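Local structure of hypothetical 30.2 KD protein c25g10.02 IN chromosome I (Schizosaccharomyces pombe, 1KCF) at residues A[39-44]-A[56-61]; A[65-70]-A[204-209]; A[47-52]-A[74-79]; A[70-75]-A[225-230]. The protein resolves Holliday junctions as a homodimeric, magnesium-dependent mitochondrial endonuclease, cleaving four-way DNA junctions at the point of strand exchange. All blocks are in the same frame, centred on the assembly; numbering follows the deposited sequence.

Interaction 1 (A[39-44]-A[56-61])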
# COMPACT_ATOMS: atom_id res chain seq x y z
N THR A 39 -26.55 1.93 -3.88
CA THR A 39 -26.38 1.17 -5.11
C THR A 39 -26.34 2.11 -6.31
O THR A 39 -26.55 1.69 -7.44
CB THR A 39 -27.49 0.13 -5.34
OG1 THR A 39 -28.77 0.75 -5.20
CG2 THR A 39 -27.36 -1.01 -4.35
N SER A 40 -26.09 3.39 -6.05
CA SER A 40 -25.98 4.37 -7.11
C SER A 40 -24.53 4.83 -7.13
O SER A 40 -23.86 4.83 -6.10
CB SER A 40 -26.91 5.57 -6.86
OG SER A 40 -26.56 6.26 -5.67
N ARG A 41 -24.04 5.21 -8.31
CA ARG A 41 -22.66 5.66 -8.46
C ARG A 41 -21.69 4.66 -7.84
O ARG A 41 -20.90 5.00 -6.96
CB ARG A 41 -22.49 7.05 -7.83
CG ARG A 41 -23.48 8.09 -8.36
CD ARG A 41 -23.15 9.49 -7.86
NE ARG A 41 -22.02 10.08 -8.58
CZ ARG A 41 -22.08 10.53 -9.83
NH1 ARG A 41 -23.22 10.46 -10.51
NH2 ARG A 41 -21.01 11.04 -10.42
N VAL A 42 -21.78 3.42 -8.30
CA VAL A 42 -20.93 2.35 -7.82
C VAL A 42 -19.74 2.20 -8.77
O VAL A 42 -19.92 1.92 -9.96
CB VAL A 42 -21.71 1.03 -7.77
CG1 VAL A 42 -20.82 -0.09 -7.26
CG2 VAL A 42 -22.94 1.19 -6.86
N LEU A 43 -18.54 2.39 -8.25
CA LEU A 43 -17.33 2.27 -9.06
C LEU A 43 -16.60 0.95 -8.79
O LEU A 43 -15.96 0.79 -7.75
CB LEU A 43 -16.39 3.44 -8.80
CG LEU A 43 -15.08 3.41 -9.60
CD1 LEU A 43 -15.37 3.58 -11.09
CD2 LEU A 43 -14.15 4.52 -9.11
N GLY A 44 -16.71 0.02 -9.73
CA GLY A 44 -16.04 -1.26 -9.59
C GLY A 44 -14.66 -1.18 -10.21
O GLY A 44 -14.52 -0.78 -11.36
N PHE A 56 -18.30 1.92 -13.87
CA PHE A 56 -19.05 2.85 -13.03
C PHE A 56 -20.52 2.68 -13.39
O PHE A 56 -20.91 2.91 -14.53
CB PHE A 56 -18.57 4.28 -13.29
CG PHE A 56 -19.16 5.32 -12.38
CD1 PHE A 56 -19.15 5.14 -11.00
CD2 PHE A 56 -19.71 6.49 -12.89
CE1 PHE A 56 -19.68 6.11 -10.15
CE2 PHE A 56 -20.24 7.47 -12.05
CZ PHE A 56 -20.22 7.28 -10.67
N ALA A 57 -21.33 2.25 -12.42
CA ALA A 57 -22.74 2.01 -12.67
C ALA A 57 -23.67 2.37 -11.52
O ALA A 57 -23.23 2.70 -10.42
CB ALA A 57 -22.93 0.55 -13.03
N SER A 58 -24.97 2.31 -11.79
CA SER A 58 -26.01 2.61 -10.81
C SER A 58 -27.15 1.61 -10.96
O SER A 58 -27.40 1.10 -12.06
CB SER A 58 -26.55 4.03 -11.01
OG SER A 58 -25.53 5.00 -10.84
N GLN A 59 -27.85 1.32 -9.86
CA GLN A 59 -28.96 0.38 -9.92
C GLN A 59 -30.24 1.12 -10.25
O GLN A 59 -30.58 2.12 -9.61
CB GLN A 59 -29.12 -0.35 -8.59
CG GLN A 59 -30.07 -1.53 -8.67
CD GLN A 59 -29.43 -2.82 -8.21
OE1 GLN A 59 -29.12 -2.99 -7.03
NE2 GLN A 59 -29.23 -3.75 -9.14
N ASN A 60 -30.94 0.62 -11.26
CA ASN A 60 -32.18 1.20 -11.75
C ASN A 60 -33.37 0.90 -10.84
O ASN A 60 -33.32 0.01 -9.99
CB ASN A 60 -32.45 0.67 -13.16
CG ASN A 60 -33.49 1.47 -13.90
OD1 ASN A 60 -33.40 2.69 -13.99
ND2 ASN A 60 -34.47 0.78 -14.46
N GLU A 61 -34.45 1.66 -11.03
CA GLU A 61 -35.67 1.46 -10.24
C GLU A 61 -36.22 0.08 -10.56
O GLU A 61 -36.89 -0.55 -9.73
CB GLU A 61 -36.69 2.54 -10.59

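Interaction 2 (A[65-70]-A[204-209])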
# COMPACT_ATOMS: atom_id res chain seq x y z
N VAL A 65 -29.13 -2.89 -13.80
CA VAL A 65 -27.85 -2.22 -13.68
C VAL A 65 -27.63 -1.30 -14.88
O VAL A 65 -27.74 -1.73 -16.02
CB VAL A 65 -26.69 -3.23 -13.62
CG1 VAL A 65 -25.36 -2.49 -13.55
CG2 VAL A 65 -26.88 -4.15 -12.42
N ILE A 66 -27.31 -0.04 -14.59
CA ILE A 66 -27.07 0.93 -15.64
C ILE A 66 -25.61 1.35 -15.63
O ILE A 66 -25.12 1.92 -14.65
CB ILE A 66 -27.96 2.18 -15.45
CG1 ILE A 66 -29.43 1.75 -15.34
CG2 ILE A 66 -27.78 3.13 -16.64
CD1 ILE A 66 -30.37 2.87 -14.97
N ILE A 67 -24.91 1.07 -16.72
CA ILE A 67 -23.50 1.41 -16.84
C ILE A 67 -23.32 2.84 -17.36
O ILE A 67 -23.88 3.21 -18.39
CB ILE A 67 -22.79 0.42 -17.78
CG1 ILE A 67 -22.79 -0.97 -17.14
CG2 ILE A 67 -21.38 0.90 -18.09
CD1 ILE A 67 -22.12 -2.05 -17.95
N HIS A 68 -22.53 3.63 -16.64
CA HIS A 68 -22.27 5.02 -17.03
C HIS A 68 -20.93 5.12 -17.76
O HIS A 68 -20.81 5.79 -18.79
CB HIS A 68 -22.22 5.91 -15.79
CG HIS A 68 -23.42 5.79 -14.90
ND1 HIS A 68 -24.70 6.04 -15.34
CD2 HIS A 68 -23.53 5.46 -13.60
CE1 HIS A 68 -25.55 5.87 -14.35
NE2 HIS A 68 -24.86 5.52 -13.27
N ASN A 69 -19.92 4.46 -17.21
CA ASN A 69 -18.59 4.47 -17.79
C ASN A 69 -18.01 3.09 -17.63
O ASN A 69 -18.26 2.41 -16.63
CB ASN A 69 -17.70 5.51 -17.12
CG ASN A 69 -18.24 6.91 -17.26
OD1 ASN A 69 -19.07 7.35 -16.46
ND2 ASN A 69 -17.79 7.62 -18.29
N TRP A 70 -17.20 2.67 -18.59
CA TRP A 70 -16.65 1.33 -18.57
C TRP A 70 -15.42 1.28 -19.45
O TRP A 70 -15.48 1.64 -20.63
CB TRP A 70 -17.74 0.40 -19.10
CG TRP A 70 -17.49 -1.05 -18.97
CD1 TRP A 70 -16.64 -1.67 -18.11
CD2 TRP A 70 -18.17 -2.08 -19.69
NE1 TRP A 70 -16.75 -3.03 -18.24
CE2 TRP A 70 -17.68 -3.31 -19.20
CE3 TRP A 70 -19.15 -2.09 -20.69
CZ2 TRP A 70 -18.13 -4.54 -19.69
CZ3 TRP A 70 -19.60 -3.32 -21.18
CH2 TRP A 70 -19.09 -4.53 -20.67
N ILE A 204 -28.42 -5.60 -17.95
CA ILE A 204 -27.44 -4.53 -17.88
C ILE A 204 -27.72 -3.60 -19.05
O ILE A 204 -27.68 -4.02 -20.21
CB ILE A 204 -25.99 -5.08 -18.01
CG1 ILE A 204 -25.58 -5.81 -16.73
CG2 ILE A 204 -25.02 -3.95 -18.31
CD1 ILE A 204 -24.19 -6.41 -16.80
N LEU A 205 -28.01 -2.34 -18.75
CA LEU A 205 -28.29 -1.35 -19.79
C LEU A 205 -27.19 -0.30 -19.75
O LEU A 205 -26.40 -0.25 -18.80
CB LEU A 205 -29.64 -0.67 -19.55
CG LEU A 205 -30.92 -1.50 -19.69
CD1 LEU A 205 -32.12 -0.64 -19.32
CD2 LEU A 205 -31.05 -2.00 -21.12
N PHE A 206 -27.15 0.54 -20.78
CA PHE A 206 -26.15 1.59 -20.84
C PHE A 206 -26.76 2.98 -20.91
O PHE A 206 -27.70 3.23 -21.67
CB PHE A 206 -25.24 1.38 -22.05
CG PHE A 206 -24.49 0.08 -22.01
CD1 PHE A 206 -25.13 -1.12 -22.28
CD2 PHE A 206 -23.13 0.06 -21.70
CE1 PHE A 206 -24.44 -2.33 -22.24
CE2 PHE A 206 -22.43 -1.14 -21.65
CZ PHE A 206 -23.09 -2.34 -21.93
N GLU A 207 -26.23 3.90 -20.11
CA GLU A 207 -26.70 5.27 -20.07
C GLU A 207 -26.30 5.99 -21.36
O GLU A 207 -27.09 6.72 -21.94
CB GLU A 207 -26.12 6.00 -18.87
CG GLU A 207 -26.38 7.51 -18.86
CD GLU A 207 -25.69 8.21 -17.70
OE1 GLU A 207 -24.50 7.94 -17.46
OE2 GLU A 207 -26.35 9.04 -17.04
N ASN A 208 -25.06 5.76 -21.79
CA ASN A 208 -24.55 6.38 -23.01
C ASN A 208 -24.05 5.35 -24.00
O ASN A 208 -23.70 4.23 -23.62
CB ASN A 208 -23.43 7.36 -22.68
CG ASN A 208 -22.40 6.78 -21.73
OD1 ASN A 208 -22.68 6.58 -20.55
ND2 ASN A 208 -21.22 6.48 -22.25
N GLU A 209 -23.99 5.74 -25.26
CA GLU A 209 -23.55 4.86 -26.33
C GLU A 209 -22.05 4.57 -26.30
O GLU A 209 -21.62 3.51 -26.74
CB GLU A 209 -23.95 5.44 -27.68
CG GLU A 209 -23.65 6.92 -27.84
CD GLU A 209 -22.19 7.19 -28.16
OE1 GLU A 209 -21.76 8.35 -27.99
OE2 GLU A 209 -21.48 6.26 -28.59

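Interaction 3 (A[47-52]-A[74-79])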
# COMPACT_ATOMS: atom_id res chain seq x y z
N LEU A 47 -7.99 -4.07 -9.99
CA LEU A 47 -6.60 -3.63 -9.85
C LEU A 47 -5.60 -4.30 -10.78
O LEU A 47 -5.48 -5.52 -10.83
CB LEU A 47 -6.13 -3.80 -8.41
CG LEU A 47 -6.79 -2.89 -7.37
CD1 LEU A 47 -6.32 -3.29 -5.98
CD2 LEU A 47 -6.45 -1.44 -7.67
N GLY A 48 -4.88 -3.45 -11.51
CA GLY A 48 -3.87 -3.88 -12.44
C GLY A 48 -3.18 -2.61 -12.91
O GLY A 48 -3.74 -1.52 -12.75
N ILE A 49 -1.99 -2.72 -13.47
CA ILE A 49 -1.30 -1.53 -13.94
C ILE A 49 -1.43 -1.40 -15.45
O ILE A 49 -1.88 -0.37 -15.96
CB ILE A 49 0.19 -1.55 -13.52
CG1 ILE A 49 0.28 -1.55 -11.99
CG2 ILE A 49 0.91 -0.34 -14.09
CD1 ILE A 49 1.69 -1.65 -11.45
N LYS A 50 -1.07 -2.45 -16.18
CA LYS A 50 -1.17 -2.40 -17.63
C LYS A 50 -2.57 -2.76 -18.11
O LYS A 50 -2.88 -2.60 -19.29
CB LYS A 50 -0.11 -3.31 -18.26
CG LYS A 50 1.32 -2.83 -17.96
CD LYS A 50 2.37 -3.60 -18.73
CE LYS A 50 3.77 -3.08 -18.40
NZ LYS A 50 4.84 -3.77 -19.17
N ASN A 51 -3.41 -3.25 -17.20
CA ASN A 51 -4.78 -3.59 -17.55
C ASN A 51 -5.75 -3.20 -16.43
O ASN A 51 -6.57 -4.01 -15.98
CB ASN A 51 -4.92 -5.09 -17.87
CG ASN A 51 -4.64 -5.98 -16.69
OD1 ASN A 51 -4.97 -7.16 -16.70
ND2 ASN A 51 -4.02 -5.43 -15.65
N PHE A 52 -5.63 -1.96 -15.99
CA PHE A 52 -6.49 -1.43 -14.95
C PHE A 52 -7.88 -1.38 -15.57
O PHE A 52 -8.06 -0.86 -16.67
CB PHE A 52 -6.05 -0.01 -14.57
CG PHE A 52 -6.89 0.64 -13.51
CD1 PHE A 52 -6.67 0.38 -12.17
CD2 PHE A 52 -7.90 1.53 -13.86
CE1 PHE A 52 -7.44 0.99 -11.18
CE2 PHE A 52 -8.68 2.15 -12.88
CZ PHE A 52 -8.45 1.88 -11.54
N ASN A 74 -4.18 1.02 -19.76
CA ASN A 74 -2.80 0.63 -19.53
C ASN A 74 -2.16 1.90 -19.00
O ASN A 74 -1.85 2.81 -19.77
CB ASN A 74 -2.14 0.19 -20.84
CG ASN A 74 -0.71 -0.28 -20.64
OD1 ASN A 74 -0.18 -1.04 -21.45
ND2 ASN A 74 -0.08 0.17 -19.57
N LEU A 75 -1.99 1.95 -17.68
CA LEU A 75 -1.43 3.12 -17.01
C LEU A 75 0.04 3.42 -17.35
O LEU A 75 0.63 4.34 -16.80
CB LEU A 75 -1.59 2.95 -15.49
CG LEU A 75 -3.02 2.58 -15.03
CD1 LEU A 75 -3.08 2.52 -13.51
CD2 LEU A 75 -4.01 3.61 -15.56
N THR A 76 0.61 2.64 -18.26
CA THR A 76 2.00 2.83 -18.67
C THR A 76 2.08 3.61 -19.98
O THR A 76 3.11 4.21 -20.29
CB THR A 76 2.71 1.46 -18.86
OG1 THR A 76 2.94 0.87 -17.58
CG2 THR A 76 4.03 1.63 -19.58
N GLU A 77 0.98 3.61 -20.72
CA GLU A 77 0.91 4.32 -22.00
C GLU A 77 -0.21 5.35 -21.95
O GLU A 77 -0.82 5.57 -20.90
CB GLU A 77 0.62 3.34 -23.14
CG GLU A 77 1.61 2.19 -23.25
CD GLU A 77 1.25 1.24 -24.39
OE1 GLU A 77 0.13 0.68 -24.37
OE2 GLU A 77 2.09 1.06 -25.30
N LYS A 78 -0.47 6.00 -23.08
CA LYS A 78 -1.53 6.98 -23.15
C LYS A 78 -2.83 6.24 -22.86
O LYS A 78 -3.08 5.17 -23.42
CB LYS A 78 -1.58 7.61 -24.54
N ASN A 79 -3.66 6.80 -21.99
CA ASN A 79 -4.92 6.16 -21.63
C ASN A 79 -6.05 7.15 -21.43
O ASN A 79 -5.82 8.35 -21.31
CB ASN A 79 -4.71 5.34 -20.36
CG ASN A 79 -4.14 6.18 -19.23
OD1 ASN A 79 -4.85 6.96 -18.60
ND2 ASN A 79 -2.85 6.02 -18.97

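Interaction 4 (A[70-75]-A[225-230])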
# COMPACT_ATOMS: atom_id res chain seq x y z
N TRP A 70 -17.20 2.67 -18.59
CA TRP A 70 -16.65 1.33 -18.57
C TRP A 70 -15.42 1.28 -19.45
O TRP A 70 -15.48 1.64 -20.63
CB TRP A 70 -17.74 0.40 -19.10
CG TRP A 70 -17.49 -1.05 -18.97
CD1 TRP A 70 -16.64 -1.67 -18.11
CD2 TRP A 70 -18.17 -2.08 -19.69
NE1 TRP A 70 -16.75 -3.03 -18.24
CE2 TRP A 70 -17.68 -3.31 -19.20
CE3 TRP A 70 -19.15 -2.09 -20.69
CZ2 TRP A 70 -18.13 -4.54 -19.69
CZ3 TRP A 70 -19.60 -3.32 -21.18
CH2 TRP A 70 -19.09 -4.53 -20.67
N SER A 71 -14.29 0.84 -18.89
CA SER A 71 -13.06 0.79 -19.67
C SER A 71 -11.92 0.02 -19.01
O SER A 71 -11.95 -0.29 -17.81
CB SER A 71 -12.60 2.22 -19.97
OG SER A 71 -11.47 2.24 -20.82
N VAL A 72 -10.92 -0.30 -19.82
CA VAL A 72 -9.71 -0.99 -19.38
C VAL A 72 -8.56 -0.14 -19.89
O VAL A 72 -8.50 0.18 -21.08
CB VAL A 72 -9.61 -2.41 -19.97
CG1 VAL A 72 -8.24 -2.99 -19.69
CG2 VAL A 72 -10.67 -3.30 -19.35
N GLU A 73 -7.65 0.23 -19.00
CA GLU A 73 -6.55 1.10 -19.37
C GLU A 73 -5.18 0.55 -19.02
O GLU A 73 -5.03 -0.27 -18.13
CB GLU A 73 -6.72 2.45 -18.67
CG GLU A 73 -8.10 3.06 -18.82
CD GLU A 73 -8.37 3.57 -20.22
OE1 GLU A 73 -9.53 3.94 -20.50
OE2 GLU A 73 -7.42 3.60 -21.02
N ASN A 74 -4.18 1.02 -19.76
CA ASN A 74 -2.80 0.63 -19.53
C ASN A 74 -2.16 1.90 -19.00
O ASN A 74 -1.85 2.81 -19.77
CB ASN A 74 -2.14 0.19 -20.84
CG ASN A 74 -0.71 -0.28 -20.64
OD1 ASN A 74 -0.18 -1.04 -21.45
ND2 ASN A 74 -0.08 0.17 -19.57
N LEU A 75 -1.99 1.95 -17.68
CA LEU A 75 -1.43 3.12 -17.01
C LEU A 75 0.04 3.42 -17.35
O LEU A 75 0.63 4.34 -16.80
CB LEU A 75 -1.59 2.95 -15.49
CG LEU A 75 -3.02 2.58 -15.03
CD1 LEU A 75 -3.08 2.52 -13.51
CD2 LEU A 75 -4.01 3.61 -15.56
N LYS A 225 -11.92 -7.25 -23.94
CA LYS A 225 -13.28 -7.65 -23.58
C LYS A 225 -13.30 -8.43 -22.27
O LYS A 225 -14.19 -8.25 -21.44
CB LYS A 225 -13.88 -8.52 -24.69
CG LYS A 225 -14.05 -7.82 -26.03
CD LYS A 225 -15.49 -7.41 -26.26
CE LYS A 225 -16.40 -8.62 -26.41
NZ LYS A 225 -17.78 -8.23 -26.80
N ASP A 226 -12.31 -9.30 -22.09
CA ASP A 226 -12.22 -10.11 -20.88
C ASP A 226 -11.99 -9.24 -19.66
O ASP A 226 -12.60 -9.46 -18.61
CB ASP A 226 -11.09 -11.12 -21.02
CG ASP A 226 -11.29 -12.04 -22.21
OD1 ASP A 226 -12.02 -13.05 -22.08
OD2 ASP A 226 -10.74 -11.74 -23.30
N ASP A 227 -11.12 -8.24 -19.78
CA ASP A 227 -10.84 -7.36 -18.66
C ASP A 227 -12.03 -6.47 -18.34
O ASP A 227 -12.33 -6.22 -17.17
CB ASP A 227 -9.59 -6.53 -18.93
CG ASP A 227 -8.32 -7.38 -19.01
OD1 ASP A 227 -8.37 -8.55 -18.60
OD2 ASP A 227 -7.28 -6.87 -19.48
N MET A 228 -12.73 -6.00 -19.37
CA MET A 228 -13.90 -5.14 -19.17
C MET A 228 -15.03 -5.95 -18.55
O MET A 228 -15.76 -5.47 -17.68
CB MET A 228 -14.40 -4.56 -20.50
CG MET A 228 -13.45 -3.60 -21.19
SD MET A 228 -14.28 -2.71 -22.54
CE MET A 228 -14.26 -3.92 -23.82
N ALA A 229 -15.19 -7.18 -19.02
CA ALA A 229 -16.24 -8.05 -18.51
C ALA A 229 -15.99 -8.30 -17.03
O ALA A 229 -16.92 -8.35 -16.23
CB ALA A 229 -16.24 -9.37 -19.28
N ASP A 230 -14.72 -8.43 -16.67
CA ASP A 230 -14.36 -8.67 -15.28
C ASP A 230 -14.89 -7.57 -14.36
O ASP A 230 -15.58 -7.86 -13.37
CB ASP A 230 -12.85 -8.79 -15.13
CG ASP A 230 -12.45 -9.74 -14.02
OD1 ASP A 230 -12.73 -10.95 -14.16
OD2 ASP A 230 -11.87 -9.27 -13.01

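Interaction 1 (A[39-44]-A[56-61])
With CG set trans to its own backbone N (chi1 -174°), the benzyl group of Phe56 leans across the neighbouring strand towards Arg41 and Leu43; Ser58, turned the other way (chi1 -61°), brings OG in front of the Arg41 amide. Phe56 CE1 lies 3.4 Å from Arg41 C, and Phe56 CZ sits over one face of the Arg41 guanidinium, off its centre. The two planes are 79° apart, so the phenyl rim meets the cation. An arginine suits this place: its aliphatic stem lines the ring, with Arg41 CB 3.6 Å from Phe56 CZ, while NE and NH2 reach the carbonyls of Asn110 and Phe109. Farther along the ring, Leu43 CB touches Phe56 CD1 at 3.9 Å.

Backbone pairing joins Val42 and Ala57 through two bonds, Val42 N to Ala57 O (2.7 Å) and Ala57 N to Val42 O (2.9 Å). The Arg41 amide instead uses Ser58 OG, at 2.9 Å and almost straight; His68 NE2 also bonds this oxygen, so one small hydroxyl joins the Arg41 backbone to the His68 ring. Gln59 N donates to Thr39 O (2.8 Å). Arg41, in a left-handed backbone conformation, and Val42 both face Ala57: a G1 beta bulge at the start of the antiparallel hairpin 42-47/52-59 in the RNase H-like core of the RuvC resolvase family.

Interaction 2 (A[65-70]-A[204-209])
Trp70 and Phe206 meet rim to rim, their planes 33° apart and neither ring over the other: Trp70 CE3 comes in at the edge of Phe206, 3.5 Å from CE2. Beneath them Ile67 lies alongside Phe206, pointing the same way. With CG1 opposite the carbonyl carbon and the chain then fully extended, its CD1 reaches 3.8 Å from Phe206 CE2 and presses tightly on Ile204 CG2 (3.5 Å), while lying over one face of the indole, toward its rim. A slim isoleucine fits between two rings and an aliphatic neighbour.

Past the paired strands, the extended Glu207 crosses His68 obliquely. Its OE1 sits at the imidazole edge and receives a weak, bent hydrogen bond from ND1 (2.9 Å), the ring and carboxylate planes being 55° apart. NE2 of that ring is bonded to Ser58, so the histidine links strand 52-59 to Glu207, just past strand 204-206.

The backbones alternate as parallel strands do: Leu205 N to Val65 O (2.8 Å), Ile67 N to Leu205 O (2.9 Å) and Glu207 N to Ile67 O (3.0 Å). Strand 204-206 thus forms the parallel outer edge beside strand 65-73 in the RNase H-like fold.

Interaction 3 (A[47-52]-A[74-79])
Two loops at one end of the RNase H-like sheet meet here: the connection 47-52 of the first hairpin, just after the magnesium-binding Asp46, and the type I beta turn Asn74-Glu77 that follows strand 65-73. One backbone bond joins them, from Leu75 N to Ile49 O (2.9 Å, N-H...O angle 153°). Next to it the Lys50 carbonyl rests against Asn74, its O lying 3.2 Å from CA and 3.3 Å from CB.

Leu75 is the apolar member of the turn. CG stands opposite its carbonyl carbon (chi1 -50°), which lays the isobutyl group over the loop: CG is 3.3 Å from Ile49 O and 4.0 Å from Phe52 CB. The Phe52 ring then runs on, with CG trans to the backbone N (chi1 179°), towards Leu101 and Leu105 of helix 91-109; Leu101 also touches Leu75, so both side chains bury themselves under that helix. Leucine and phenylalanine are suited to this buried side, whereas Lys50 occupies the polar one. Its straight chain crosses Thr76 obliquely, with CG and CE both about 4.1 Å from Thr76 OG1, and its ammonium makes a long, weak ion pair with Glu87.

The turn is closed by its own Glu77 N to Asn74 O bond and braced by Asn79, whose OD1 accepts from Ile83 N and whose ND2 donates to Glu77 O at 2.8 Å.

Interaction 4 (A[70-75]-A[225-230])
The indole of Trp70 presents its N-H edge to helix 224-253 and one face to a sulfur. At the edge, NE1 donates to Met228 O at 2.7 Å; the oxygen lies in the indole plane, but the nitrogen approaches from above the plane of the carbonyl, 43° out of it, and so misses the lone pairs. The same oxygen also takes a bond from Ser231 OG, and the N-H has a weak second partner in that hydroxyl. Over the face, Met228 SD stands 4.8 Å from the centroid of the five-membered ring and only 9° off its normal, a distant Met-aromatic contact. Trp215 also stacks on the indole. A tryptophan serves well here because one flat group offers both a donor for a helix carbonyl and broad faces for packing.

CG opposite the carbonyl carbon (chi1 -66°) and an extended chi2 carry Met228 SD over the ring; the bend at chi3 only turns CE. Met228 CB packs 3.7 Å from Trp70 CE2. Beside it Val72 points toward the helix: CG2 is pressed tightly against Met228 CG (3.3 Å) and lies 3.4 Å from Asp227 CB. The branched valine thus wedges against two successive helix residues.

Asp227 turns its carboxylate past the valine, where OD1 forms a salt bridge with Arg122; the Asp227 side chain is about 6 Å from that of Asp46. One residue beyond Ala229 the helix carries Asp230, which binds magnesium. The contact therefore packs the long C-terminal helix on the central sheet beside the metal site of an RNase H-like nuclease.

From the N terminus, interaction 1 closes the first hairpin, bringing 56-61 back to 39-44. The connection inside that hairpin belongs to interaction 3, which pairs 47-52 with 74-79 and so crosses interaction 1. Interaction 2 opens after interaction 1 has closed and spans well over a hundred residues to set the edge strand beside strand 65-73; it crosses interaction 3. Interaction 4 starts on the same strand, shares Trp70 with interaction 2 and Asn74 and Leu75 with interaction 3, and crosses interaction 2. Together they join neighbouring sheet strands (1 and 2) and the loops at the sheet's end (3), and tie helix 224-253 (4) to the same sheet.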